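Clan CA, family C40, NlpC/P60 superfamily cysteine peptidase (Trichomonas vaginalis, PDB 6BIO) is probably a cysteine peptidase that hydrolyses bacterial peptidoglycan, carrying a bacterial SH3 domain ahead of its NlpC/P60 part. Local coordinates at residues 13-18 with 134-139; 119-124 with 144-149; 248-251 with 256-259. One frame throughout, in Å; residues are numbered along the deposited sequence. Where two conformers were deposited one is given.

Interaction 1: 13-18 with 134-139; sequences SSYQTQ and IGYILE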
ATOM      1  N   SER A  13      -8.349 -20.288  -7.132  1.00 12.71           N
ATOM      2  CA  SER A  13      -7.438 -19.380  -6.454  1.00 13.03           C
ATOM      3  C   SER A  13      -6.053 -19.992  -6.314  1.00 15.05           C
ATOM      4  O   SER A  13      -5.918 -21.172  -6.018  1.00 16.25           O
ATOM      5  CB  SER A  13      -7.937 -19.010  -5.067  1.00 12.24           C
ATOM      6  OG  SER A  13      -6.977 -18.177  -4.425  1.00 12.29           O
ATOM      7  N   SER A  14      -5.041 -19.178  -6.598  1.00 16.08           N
ATOM      8  CA  SER A  14      -3.653 -19.508  -6.305  1.00 17.31           C
ATOM      9  C   SER A  14      -3.127 -18.743  -5.099  1.00 16.05           C
ATOM     10  O   SER A  14      -1.911 -18.741  -4.864  1.00 17.78           O
ATOM     11  CB  SER A  14      -2.748 -19.257  -7.519  1.00 20.01           C
ATOM     12  OG  SER A  14      -2.600 -17.861  -7.749  1.00 22.46           O
ATOM     13  N   TYR A  15      -4.010 -18.122  -4.318  1.00 13.41           N
ATOM     14  CA  TYR A  15      -3.586 -17.228  -3.243  1.00 11.53           C
ATOM     15  C   TYR A  15      -2.953 -18.036  -2.120  1.00 10.86           C
ATOM     16  O   TYR A  15      -3.607 -18.904  -1.533  1.00 12.44           O
ATOM     17  CB  TYR A  15      -4.784 -16.424  -2.740  1.00 10.25           C
ATOM     18  CG  TYR A  15      -4.403 -15.273  -1.816  1.00  8.71           C
ATOM     19  CD1 TYR A  15      -4.265 -15.463  -0.464  1.00  9.14           C
ATOM     20  CD2 TYR A  15      -4.148 -14.025  -2.320  1.00  9.14           C
ATOM     21  CE1 TYR A  15      -3.886 -14.427   0.382  1.00  9.15           C
ATOM     22  CE2 TYR A  15      -3.761 -12.982  -1.501  1.00  8.98           C
ATOM     23  CZ  TYR A  15      -3.609 -13.185  -0.159  1.00  9.31           C
ATOM     24  OH  TYR A  15      -3.180 -12.081   0.597  1.00  9.26           O
ATOM     25  N   GLN A  16      -1.684 -17.758  -1.825  1.00 10.08           N
ATOM     26  CA  GLN A  16      -0.969 -18.506  -0.815  0.52 10.99           C
ATOM     27  C   GLN A  16      -1.244 -17.944   0.575  1.00  9.77           C
ATOM     28  O   GLN A  16      -1.505 -16.754   0.775  1.00  9.59           O
ATOM     29  CB  GLN A  16       0.526 -18.455  -1.134  0.52 13.35           C
ATOM     30  CG  GLN A  16       0.892 -19.049  -2.478  0.52 16.64           C
ATOM     31  CD  GLN A  16       0.485 -20.511  -2.610  0.52 19.51           C
ATOM     32  OE1 GLN A  16       0.860 -21.362  -1.783  0.52 20.67           O
ATOM     33  NE2 GLN A  16      -0.281 -20.814  -3.655  0.52 20.76           N
ATOM     34  N   THR A  17      -1.188 -18.833   1.562  1.00  8.99           N
ATOM     35  CA  THR A  17      -1.396 -18.439   2.946  1.00  8.78           C
ATOM     36  C   THR A  17      -0.350 -17.426   3.378  1.00  8.28           C
ATOM     37  O   THR A  17       0.866 -17.658   3.242  1.00 10.28           O
ATOM     38  CB  THR A  17      -1.328 -19.680   3.816  1.00 10.31           C
ATOM     39  OG1 THR A  17      -2.183 -20.673   3.247  1.00 11.95           O
ATOM     40  CG2 THR A  17      -1.742 -19.367   5.240  1.00 10.56           C
ATOM     41  N   GLN A  18      -0.839 -16.277   3.857  1.00  7.08           N
ATOM     42  CA  GLN A  18       0.023 -15.172   4.247  1.00  7.07           C
ATOM     43  C   GLN A  18      -0.452 -14.603   5.573  1.00  6.10           C
ATOM     44  O   GLN A  18      -1.590 -14.791   5.982  1.00  6.55           O
ATOM     45  CB  GLN A  18       0.004 -14.078   3.186  1.00  8.23           C
ATOM     46  CG  GLN A  18       0.654 -14.514   1.911  1.00  8.64           C
ATOM     47  CD  GLN A  18       0.293 -13.637   0.720  1.00  8.35           C
ATOM     48  OE1 GLN A  18       0.717 -12.480   0.624  1.00  7.87           O
ATOM     49  NE2 GLN A  18      -0.461 -14.200  -0.227  1.00  8.30           N
ATOM     50  N   ILE A 134      -9.867 -21.692  10.629  1.00  8.30           N
ATOM     51  CA  ILE A 134      -9.052 -20.752   9.861  1.00  8.24           C
ATOM     52  C   ILE A 134      -9.455 -20.784   8.390  1.00  7.87           C
ATOM     53  O   ILE A 134      -9.584 -21.860   7.796  1.00  9.74           O
ATOM     54  CB  ILE A 134      -7.567 -21.109  10.033  1.00 10.20           C
ATOM     55  CG1 ILE A 134      -7.142 -20.899  11.510  1.00 13.30           C
ATOM     56  CG2 ILE A 134      -6.686 -20.250   9.123  1.00 10.84           C
ATOM     57  CD1 ILE A 134      -5.939 -21.701  11.866  1.00 15.64           C
ATOM     58  N   GLY A 135      -9.612 -19.614   7.792  1.00  7.28           N
ATOM     59  CA  GLY A 135      -9.907 -19.573   6.381  1.00  7.34           C
ATOM     60  C   GLY A 135     -10.406 -18.202   5.968  1.00  6.72           C
ATOM     61  O   GLY A 135     -10.194 -17.206   6.673  1.00  6.30           O
ATOM     62  N   TYR A 136     -11.074 -18.172   4.809  1.00  6.76           N
ATOM     63  CA  TYR A 136     -11.356 -16.919   4.120  1.00  6.93           C
ATOM     64  C   TYR A 136     -12.827 -16.535   4.220  1.00  7.86           C
ATOM     65  O   TYR A 136     -13.705 -17.342   3.915  1.00  8.58           O
ATOM     66  CB  TYR A 136     -10.934 -17.032   2.646  1.00  7.51           C
ATOM     67  CG  TYR A 136      -9.433 -17.188   2.505  1.00  6.81           C
ATOM     68  CD1 TYR A 136      -8.808 -18.422   2.600  1.00  7.16           C
ATOM     69  CD2 TYR A 136      -8.615 -16.066   2.361  1.00  6.71           C
ATOM     70  CE1 TYR A 136      -7.447 -18.560   2.517  1.00  7.13           C
ATOM     71  CE2 TYR A 136      -7.254 -16.184   2.265  1.00  7.21           C
ATOM     72  CZ  TYR A 136      -6.659 -17.415   2.330  1.00  6.99           C
ATOM     73  OH  TYR A 136      -5.306 -17.499   2.247  1.00  6.89           O
ATOM     74  N   ILE A 137     -13.078 -15.278   4.608  1.00  7.20           N
ATOM     75  CA  ILE A 137     -14.426 -14.739   4.756  1.00  7.96           C
ATOM     76  C   ILE A 137     -14.580 -13.503   3.885  1.00  8.28           C
ATOM     77  O   ILE A 137     -13.664 -12.693   3.769  1.00  8.08           O
ATOM     78  CB  ILE A 137     -14.721 -14.461   6.250  1.00  8.70           C
ATOM     79  CG1 ILE A 137     -16.208 -14.237   6.458  1.00 10.40           C
ATOM     80  CG2 ILE A 137     -13.873 -13.336   6.823  1.00  8.37           C
ATOM     81  CD1 ILE A 137     -16.632 -14.280   7.906  1.00 11.49           C
ATOM     82  N   LEU A 138     -15.726 -13.390   3.236  1.00  9.75           N
ATOM     83  CA  LEU A 138     -15.971 -12.254   2.361  1.00  9.93           C
ATOM     84  C   LEU A 138     -15.741 -10.956   3.127  1.00 10.09           C
ATOM     85  O   LEU A 138     -16.154 -10.793   4.294  1.00 10.61           O
ATOM     86  CB  LEU A 138     -17.385 -12.298   1.800  1.00  9.94           C
ATOM     87  CG  LEU A 138     -17.689 -13.374   0.739  1.00 11.37           C
ATOM     88  CD1 LEU A 138     -19.193 -13.486   0.503  1.00 11.73           C
ATOM     89  CD2 LEU A 138     -16.984 -13.050  -0.588  1.00 12.20           C
ATOM     90  N   GLU A 139     -15.080 -10.012   2.460  1.00 11.41           N
ATOM     91  CA  GLU A 139     -14.583  -8.892   3.233  1.00 13.39           C
ATOM     92  C   GLU A 139     -15.714  -8.019   3.791  1.00 14.66           C
ATOM     93  O   GLU A 139     -15.597  -7.490   4.900  1.00 14.22           O
ATOM     94  CB  GLU A 139     -13.468  -8.134   2.483  1.00 16.75           C
ATOM     95  CG  GLU A 139     -13.918  -7.400   1.371  1.00 19.04           C
ATOM     96  CD  GLU A 139     -12.751  -6.921   0.444  1.00 20.36           C
ATOM     97  OE1 GLU A 139     -11.523  -7.139   0.663  1.00 21.24           O
ATOM     98  OE2 GLU A 139     -13.115  -6.346  -0.540  1.00 21.51           O
TER
HETATM   99  O   HOH W   1      -4.367 -19.665   1.199  1.00 20.92           O
HETATM  100  O   HOH W   2      -3.664 -15.586   3.725  1.00  7.21           O
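Y15 and Y136 meet at an angle, the phenol oxygen of Y136 coming up to the edge of the Y15 ring near its plane, with Y136 OH 3.5 Å from Y15 CD1. Y136 reaches out from strand 133-138, whereas Y15 belongs to a loop without regular structure. No direct hydrogen bond joins the two segments; two waters on the Y136 hydroxyl do that work. Water 1 donates to Y15 O at 2.9 Å and lies 2.6 Å from Y136 OH. Water 2 accepts from Q18 N at 2.9 Å and is also 2.9 Å from Y136 OH; it lies in the plane of the Y15 ring, at its edge. The waters hold the loop backbone at Y15 and Q18, on either side of Q16 and T17, and T17 CA nears the same hydroxyl.

The next shell fixes the loop. The amide of Q18 folds back so that NE2 sits 3.3 Å above the Y15 ring plane, toward the rim, and donates to Q16 O at 2.9 Å, with the acceptor in the amide plane. Ahead of it, S13 OG accepts from Y15 N at 3.0 Å in an ST turn. In Y15, CG is trans to the backbone nitrogen (chi1 -169°), which brings the CD1 edge of the ring to the Y136 hydroxyl; Y15 OH is hydrogen-bonded to D119 of strand 114-122. P99 touches both tyrosines, R127 packs on Y136, and Q18 OE1 is taken by R67.

The segment 134-139 lies in the bacterial SH3 domain, while 13-18 leads directly into strand 19-23. Polar links between them run through water, while the tyrosine pair supplies the direct packing. The phenol of a largely buried tyrosine finds polar partners in two waters, which pass its hydrogen bonding on to backbone groups of the loop.

Interaction 2: 119-124 with 144-149; sequences DFNCDG and YKWKQI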
ATOM      1  N   ASP A 119      -4.958 -12.040   7.599  1.00  6.21           N
ATOM      2  CA  ASP A 119      -4.479 -11.501   6.324  1.00  6.03           C
ATOM      3  C   ASP A 119      -5.627 -10.700   5.742  1.00  6.19           C
ATOM      4  O   ASP A 119      -6.795 -10.903   6.103  1.00  6.04           O
ATOM      5  CB  ASP A 119      -4.017 -12.620   5.364  1.00  5.81           C
ATOM      6  CG  ASP A 119      -3.279 -12.101   4.175  1.00  6.24           C
ATOM      7  OD1 ASP A 119      -2.755 -10.951   4.176  1.00  6.91           O
ATOM      8  OD2 ASP A 119      -3.139 -12.869   3.193  1.00  6.26           O
ATOM      9  N   PHE A 120      -5.276  -9.760   4.870  1.00  5.91           N
ATOM     10  CA  PHE A 120      -6.227  -8.814   4.322  1.00  6.30           C
ATOM     11  C   PHE A 120      -6.057  -8.702   2.818  1.00  6.24           C
ATOM     12  O   PHE A 120      -5.029  -9.044   2.264  1.00  5.91           O
ATOM     13  CB  PHE A 120      -6.087  -7.428   4.968  1.00  7.26           C
ATOM     14  CG  PHE A 120      -4.788  -6.757   4.594  1.00  7.25           C
ATOM     15  CD1 PHE A 120      -3.591  -7.145   5.176  1.00  7.25           C
ATOM     16  CD2 PHE A 120      -4.735  -5.766   3.629  1.00  7.54           C
ATOM     17  CE1 PHE A 120      -2.404  -6.608   4.810  1.00  8.02           C
ATOM     18  CE2 PHE A 120      -3.510  -5.203   3.241  1.00  8.29           C
ATOM     19  CZ  PHE A 120      -2.359  -5.621   3.837  1.00  8.13           C
ATOM     20  N   ASN A 121      -7.069  -8.155   2.149  1.00  6.42           N
ATOM     21  CA  ASN A 121      -7.024  -7.892   0.715  1.00  6.58           C
ATOM     22  C   ASN A 121      -6.782  -9.166  -0.063  1.00  6.65           C
ATOM     23  O   ASN A 121      -6.119  -9.168  -1.093  1.00  7.13           O
ATOM     24  CB  ASN A 121      -6.009  -6.807   0.352  1.00  6.96           C
ATOM     25  CG  ASN A 121      -6.177  -6.262  -1.046  1.00  7.22           C
ATOM     26  OD1 ASN A 121      -7.263  -6.258  -1.605  1.00  8.10           O
ATOM     27  ND2 ASN A 121      -5.100  -5.718  -1.592  1.00  8.11           N
ATOM     28  N   CYS A 122      -7.401 -10.257   0.416  1.00  6.61           N
ATOM     29  CA  CYS A 122      -7.230 -11.570  -0.216  1.00  7.35           C
ATOM     30  C   CYS A 122      -8.291 -11.774  -1.299  1.00  7.23           C
ATOM     31  O   CYS A 122      -9.211 -12.569  -1.158  1.00  7.38           O
ATOM     32  CB  CYS A 122      -7.311 -12.686   0.819  1.00  7.43           C
ATOM     33  SG  CYS A 122      -6.488 -12.362   2.390  1.00  7.59           S
ATOM     34  N   ASP A 123      -8.168 -11.002  -2.373  1.00  8.00           N
ATOM     35  CA  ASP A 123      -9.046 -11.135  -3.529  1.00  8.42           C
ATOM     36  C   ASP A 123     -10.521 -11.095  -3.145  1.00  8.67           C
ATOM     37  O   ASP A 123     -11.332 -11.912  -3.617  1.00  9.38           O
ATOM     38  CB  ASP A 123      -8.720 -12.398  -4.309  1.00 10.23           C
ATOM     39  CG  ASP A 123      -7.292 -12.412  -4.812  1.00 11.54           C
ATOM     40  OD1 ASP A 123      -6.681 -11.351  -4.978  1.00 13.04           O
ATOM     41  OD2 ASP A 123      -6.747 -13.489  -4.997  1.00 12.62           O
ATOM     42  N   GLY A 124     -10.879 -10.144  -2.280  1.00  7.93           N
ATOM     43  CA  GLY A 124     -12.261  -9.953  -1.858  1.00  8.63           C
ATOM     44  C   GLY A 124     -12.596 -10.592  -0.530  1.00  8.60           C
ATOM     45  O   GLY A 124     -13.756 -10.499  -0.103  1.00 10.89           O
ATOM     46  N   TYR A 144     -14.296  -4.469  10.435  1.00 12.21           N
ATOM     47  CA  TYR A 144     -13.020  -3.809  10.155  1.00 11.41           C
ATOM     48  C   TYR A 144     -12.847  -3.628   8.666  1.00 11.32           C
ATOM     49  O   TYR A 144     -13.116  -4.529   7.878  1.00 12.84           O
ATOM     50  CB  TYR A 144     -11.885  -4.675  10.701  1.00 10.76           C
ATOM     51  CG  TYR A 144     -10.479  -4.089  10.528  1.00 10.50           C
ATOM     52  CD1 TYR A 144      -9.737  -4.315   9.362  1.00 10.27           C
ATOM     53  CD2 TYR A 144      -9.896  -3.319  11.530  1.00 10.37           C
ATOM     54  CE1 TYR A 144      -8.456  -3.782   9.207  1.00 10.23           C
ATOM     55  CE2 TYR A 144      -8.666  -2.759  11.380  1.00 10.12           C
ATOM     56  CZ  TYR A 144      -7.936  -2.995  10.219  1.00 10.03           C
ATOM     57  OH  TYR A 144      -6.683  -2.492  10.007  1.00 11.05           O
ATOM     58  N   LYS A 145     -12.310  -2.474   8.278  1.00 10.21           N
ATOM     59  CA  LYS A 145     -11.983  -2.151   6.890  1.00 10.92           C
ATOM     60  C   LYS A 145     -10.502  -1.773   6.810  1.00  9.87           C
ATOM     61  O   LYS A 145     -10.044  -0.894   7.548  1.00 10.76           O
ATOM     62  CB  LYS A 145     -12.844  -0.990   6.395  1.00 13.66           C
ATOM     63  CG  LYS A 145     -14.308  -1.213   6.463  1.00 18.29           C
ATOM     64  CD  LYS A 145     -14.769  -2.052   5.320  1.00 22.25           C
ATOM     65  CE  LYS A 145     -16.280  -2.277   5.411  1.00 24.90           C
ATOM     66  NZ  LYS A 145     -16.580  -3.285   6.445  1.00 26.93           N
ATOM     67  N   TRP A 146      -9.752  -2.458   5.950  1.00  9.18           N
ATOM     68  CA  TRP A 146      -8.320  -2.186   5.860  1.00  9.54           C
ATOM     69  C   TRP A 146      -8.023  -0.928   5.065  1.00  9.62           C
ATOM     70  O   TRP A 146      -6.948  -0.350   5.217  1.00 10.06           O
ATOM     71  CB  TRP A 146      -7.591  -3.409   5.294  1.00  9.67           C
ATOM     72  CG  TRP A 146      -7.845  -3.691   3.861  1.00  8.85           C
ATOM     73  CD1 TRP A 146      -8.861  -4.437   3.287  1.00  9.53           C
ATOM     74  CD2 TRP A 146      -7.069  -3.180   2.784  1.00  8.40           C
ATOM     75  NE1 TRP A 146      -8.741  -4.400   1.924  1.00  9.93           N
ATOM     76  CE2 TRP A 146      -7.639  -3.652   1.594  1.00  9.55           C
ATOM     77  CE3 TRP A 146      -5.897  -2.406   2.708  1.00  8.68           C
ATOM     78  CZ2 TRP A 146      -7.084  -3.354   0.349  1.00 10.14           C
ATOM     79  CZ3 TRP A 146      -5.371  -2.127   1.479  1.00  9.96           C
ATOM     80  CH2 TRP A 146      -5.955  -2.588   0.332  1.00  9.98           C
ATOM     81  N   LYS A 147      -8.961  -0.480   4.243  1.00  9.99           N
ATOM     82  CA  LYS A 147      -8.864   0.795   3.554  1.00 11.36           C
ATOM     83  C   LYS A 147     -10.237   1.456   3.575  1.00 13.61           C
ATOM     84  O   LYS A 147     -11.253   0.829   3.910  1.00 13.79           O
ATOM     85  CB  LYS A 147      -8.327   0.653   2.117  1.00 11.28           C
ATOM     86  CG  LYS A 147      -9.244  -0.086   1.163  1.00 11.48           C
ATOM     87  CD  LYS A 147      -8.678  -0.077  -0.245  1.00 10.89           C
ATOM     88  CE  LYS A 147      -9.517  -0.898  -1.203  1.00 11.32           C
ATOM     89  NZ  LYS A 147      -8.858  -1.031  -2.510  1.00 11.37           N
ATOM     90  N   GLN A 148     -10.275   2.744   3.262  1.00 15.51           N
ATOM     91  CA  GLN A 148     -11.531   3.491   3.186  0.65 16.79           C
ATOM     92  C   GLN A 148     -12.539   2.799   2.286  1.00 18.38           C
ATOM     93  O   GLN A 148     -12.200   2.334   1.188  1.00 18.91           O
ATOM     94  CB  GLN A 148     -11.281   4.856   2.548  0.65 16.84           C
ATOM     95  CG  GLN A 148     -11.127   5.997   3.470  0.65 16.48           C
ATOM     96  CD  GLN A 148     -11.158   7.329   2.705  0.65 15.74           C
ATOM     97  OE1 GLN A 148     -10.516   7.509   1.627  0.65 13.69           O
ATOM     98  NE2 GLN A 148     -11.940   8.266   3.231  0.65 16.79           N
ATOM     99  N   ILE A 149     -13.795   2.791   2.711  1.00 20.00           N
ATOM    100  CA  ILE A 149     -14.868   2.421   1.797  1.00 23.24           C
ATOM    101  C   ILE A 149     -15.226   3.602   0.900  1.00 23.71           C
ATOM    102  O   ILE A 149     -15.517   3.408  -0.284  1.00 24.61           O
ATOM    103  CB  ILE A 149     -16.074   1.873   2.574  1.00 25.39           C
ATOM    104  CG1 ILE A 149     -15.736   0.491   3.146  1.00 27.07           C
ATOM    105  CG2 ILE A 149     -17.307   1.776   1.691  1.00 25.62           C
ATOM    106  CD1 ILE A 149     -15.376  -0.588   2.074  1.00 28.19           C
TER
HETATM  107  O   HOH W   3      -8.839  -4.091  -2.710  1.00 14.67           O
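W146 lays one face of its indole against F120 and N121, which cover neighbouring parts of it near the rim. The aromatic pair is oblique: the F120 ring and the six-membered ring of W146 have centroids 5.2 Å apart and planes at 53°, and the closest carbons are F120 CD2 and W146 CD2 at 3.6 Å. In both residues CG is wedged between the backbone nitrogen and carbonyl carbon (chi1 near +70° in both), and both side chains set out toward the other segment.

The amide of N121 makes a different contact, by its flat group. It leans across the benzo part of the indole, its plane 32° from that of the rings, and N121 CG comes 3.4 Å from W146 CZ2. The other face of the indole is covered from within its own segment by K147, whose CG stands 3.9 Å above the ring plane over its centre, so that W146 is sandwiched.

Polar links across the contact go through water 3, which lies at the indole edge in its plane. It donates to N121 OD1 at 2.9 Å and accepts from K147 NZ at 3.1 Å. N121 ND2 binds D194, and K147 NZ forms a salt bridge with D154; the amide of N121 and the ammonium of K147 thus each have a second partner besides the water.

F120 lies on strand 114-122 in the SH3 domain, its ring stacked on H55 of strand 53-60 and touching Y126 of strand 125-130. The loop bearing W146 runs on to helix 154-163, where K147 packs on R157.

Interaction 3: 248-251 with 256-259; sequences IHAS and VVKY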
ATOM      1  N   ILE A 248      -0.754  17.806  -3.660  1.00  8.14           N
ATOM      2  CA  ILE A 248      -0.122  17.836  -2.346  1.00  8.17           C
ATOM      3  C   ILE A 248       1.286  17.258  -2.452  1.00  7.81           C
ATOM      4  O   ILE A 248       1.530  16.278  -3.169  1.00  7.83           O
ATOM      5  CB  ILE A 248      -0.976  17.092  -1.307  1.00  8.54           C
ATOM      6  CG1 ILE A 248      -2.198  17.942  -0.953  1.00 10.03           C
ATOM      7  CG2 ILE A 248      -0.137  16.769  -0.053  1.00  9.40           C
ATOM      8  CD1 ILE A 248      -3.217  17.263  -0.059  1.00 10.97           C
ATOM      9  N   HIS A 249       2.235  17.899  -1.783  1.00  7.57           N
ATOM     10  CA  HIS A 249       3.613  17.438  -1.782  1.00  7.67           C
ATOM     11  C   HIS A 249       4.311  17.806  -0.478  1.00  7.63           C
ATOM     12  O   HIS A 249       3.879  18.700   0.259  1.00  8.06           O
ATOM     13  CB  HIS A 249       4.421  18.001  -2.966  1.00  8.31           C
ATOM     14  CG  HIS A 249       4.593  19.499  -2.999  1.00  8.39           C
ATOM     15  ND1 HIS A 249       5.624  20.077  -3.706  1.00  9.57           N
ATOM     16  CD2 HIS A 249       3.847  20.527  -2.524  1.00  9.32           C
ATOM     17  CE1 HIS A 249       5.549  21.398  -3.615  1.00  9.72           C
ATOM     18  NE2 HIS A 249       4.471  21.701  -2.912  1.00  9.53           N
ATOM     19  N   ALA A 250       5.385  17.079  -0.186  1.00  7.40           N
ATOM     20  CA  ALA A 250       6.309  17.482   0.856  1.00  8.29           C
ATOM     21  C   ALA A 250       7.355  18.359   0.192  1.00  8.64           C
ATOM     22  O   ALA A 250       8.031  17.908  -0.749  1.00  9.14           O
ATOM     23  CB  ALA A 250       6.956  16.270   1.514  1.00  8.19           C
ATOM     24  N   SER A 251       7.482  19.585   0.666  1.00  9.78           N
ATOM     25  CA  SER A 251       8.327  20.557   0.005  1.00 10.78           C
ATOM     26  C   SER A 251       9.299  21.189   0.977  1.00 10.87           C
ATOM     27  O   SER A 251       8.950  21.460   2.119  1.00 10.74           O
ATOM     28  CB  SER A 251       7.456  21.666  -0.540  1.00 12.67           C
ATOM     29  OG  SER A 251       8.218  22.667  -1.187  1.00 14.08           O
ATOM     30  N   VAL A 256       7.350  21.392   4.669  1.00  8.90           N
ATOM     31  CA  VAL A 256       6.062  20.882   5.132  1.00  9.60           C
ATOM     32  C   VAL A 256       5.339  20.197   3.985  1.00  8.83           C
ATOM     33  O   VAL A 256       5.580  20.496   2.796  1.00  9.48           O
ATOM     34  CB  VAL A 256       5.266  22.061   5.756  1.00 10.76           C
ATOM     35  CG1 VAL A 256       4.845  22.992   4.647  1.00 11.60           C
ATOM     36  CG2 VAL A 256       4.132  21.561   6.614  1.00 11.51           C
ATOM     37  N   VAL A 257       4.409  19.320   4.356  1.00  8.75           N
ATOM     38  CA  VAL A 257       3.446  18.732   3.444  1.00  8.08           C
ATOM     39  C   VAL A 257       2.309  19.726   3.290  1.00  8.17           C
ATOM     40  O   VAL A 257       1.691  20.127   4.279  1.00  9.60           O
ATOM     41  CB  VAL A 257       2.938  17.395   3.992  1.00  8.02           C
ATOM     42  CG1 VAL A 257       1.798  16.834   3.076  1.00  7.74           C
ATOM     43  CG2 VAL A 257       4.095  16.427   4.147  1.00  8.65           C
ATOM     44  N   LYS A 258       2.046  20.128   2.055  1.00  8.72           N
ATOM     45  CA  LYS A 258       1.121  21.205   1.751  1.00  9.34           C
ATOM     46  C   LYS A 258       0.531  21.076   0.356  1.00  9.05           C
ATOM     47  O   LYS A 258       1.034  20.334  -0.508  1.00  8.86           O
ATOM     48  CB  LYS A 258       1.806  22.565   1.854  1.00 10.62           C
ATOM     49  CG  LYS A 258       2.953  22.764   0.888  1.00 12.45           C
ATOM     50  CD  LYS A 258       3.549  24.165   1.042  1.00 15.17           C
ATOM     51  CE  LYS A 258       4.814  24.280   0.379  1.00 17.59           C
ATOM     52  NZ  LYS A 258       5.158  25.741   0.190  1.00 19.13           N
ATOM     53  N   TYR A 259      -0.554  21.824   0.155  1.00  9.66           N
ATOM     54  CA  TYR A 259      -1.119  22.009  -1.169  1.00  9.87           C
ATOM     55  C   TYR A 259      -0.231  22.892  -2.035  1.00 10.69           C
ATOM     56  O   TYR A 259       0.488  23.785  -1.554  1.00 11.58           O
ATOM     57  CB  TYR A 259      -2.476  22.690  -1.066  1.00 10.34           C
ATOM     58  CG  TYR A 259      -3.623  21.832  -0.556  1.00 12.13           C
ATOM     59  CD1 TYR A 259      -4.359  21.031  -1.417  1.00 13.65           C
ATOM     60  CD2 TYR A 259      -3.999  21.858   0.783  1.00 13.34           C
ATOM     61  CE1 TYR A 259      -5.412  20.287  -0.959  1.00 14.74           C
ATOM     62  CE2 TYR A 259      -5.057  21.092   1.243  1.00 13.89           C
ATOM     63  CZ  TYR A 259      -5.762  20.335   0.360  1.00 15.08           C
ATOM     64  OH  TYR A 259      -6.789  19.562   0.836  1.00 16.80           O
TER
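I248 covers one face of the Y259 ring with its ethyl branch: CD1 makes a CH-pi contact 4.1 Å from the ring centroid and 20° off the normal, while CG1 approaches Y259 CD1 at 3.8 Å. The imidazole of H249, on the other side of the sheet, has S251 CB from its own strand over one face, 3.6 Å above the plane near the rim. At its edge, in plane, lies K258 O, 3.5 Å from H249 CD2. The K258 chain, extended beyond CG, runs beside H249 in the same direction, and its CE comes 3.8 Å from S251 CB. With chi1 at 63°, CG of H249 is placed between its backbone nitrogen and carbonyl, and the ring turns toward the neighbouring strand.

These strands form the hairpin 246-251/256-261 at an edge of the antiparallel sheet of the NlpC/P60 domain. ND1 of H249 is hydrogen-bonded to NE2 of H237 on strand 237-243, a histidine pair consistent with the Cys-His-His arrangement often found in active sites of this family. H249 NE2 is buried with no partner in the model.

H249 and K258 form one hydrogen-bonded pair, with H249 N to K258 O at 3.0 Å and K258 N to H249 O at 2.9 Å. S251 and V256 form the other, bonded in both directions. A250-V257, between them, and I248-Y259 are non-hydrogen-bonded pairs, and all four side chains lie on the same face. I248 CG2 meets V257 CG1 at 3.7 Å, and V257 CG2 lies against A250 CB. L166 and K163 cover I248 and Y259, and V257 touches C168.

Overall arrangement
From the N terminus, loop 13-18 opens the longest span, closed where strand 133-138 meets it after the chain has run through the strands from 19 to 130. Interaction 2 opens at 119-124, inside that span, and closes at 144-149, beyond it, so interactions 1 and 2 cross along the chain. They also touch, through Y15 with D119 and E139 with G124, and both reach the same antiparallel sheet. Interaction 2 packs the loop between strand 133-138 and helix 154-163 against strand 114-122. Interaction 3 follows in series as a local hairpin in the NlpC/P60 part, on the opposite side of the chain's centre, with nearest atoms about 12 Å from interaction 2 and about 26 Å from interaction 1.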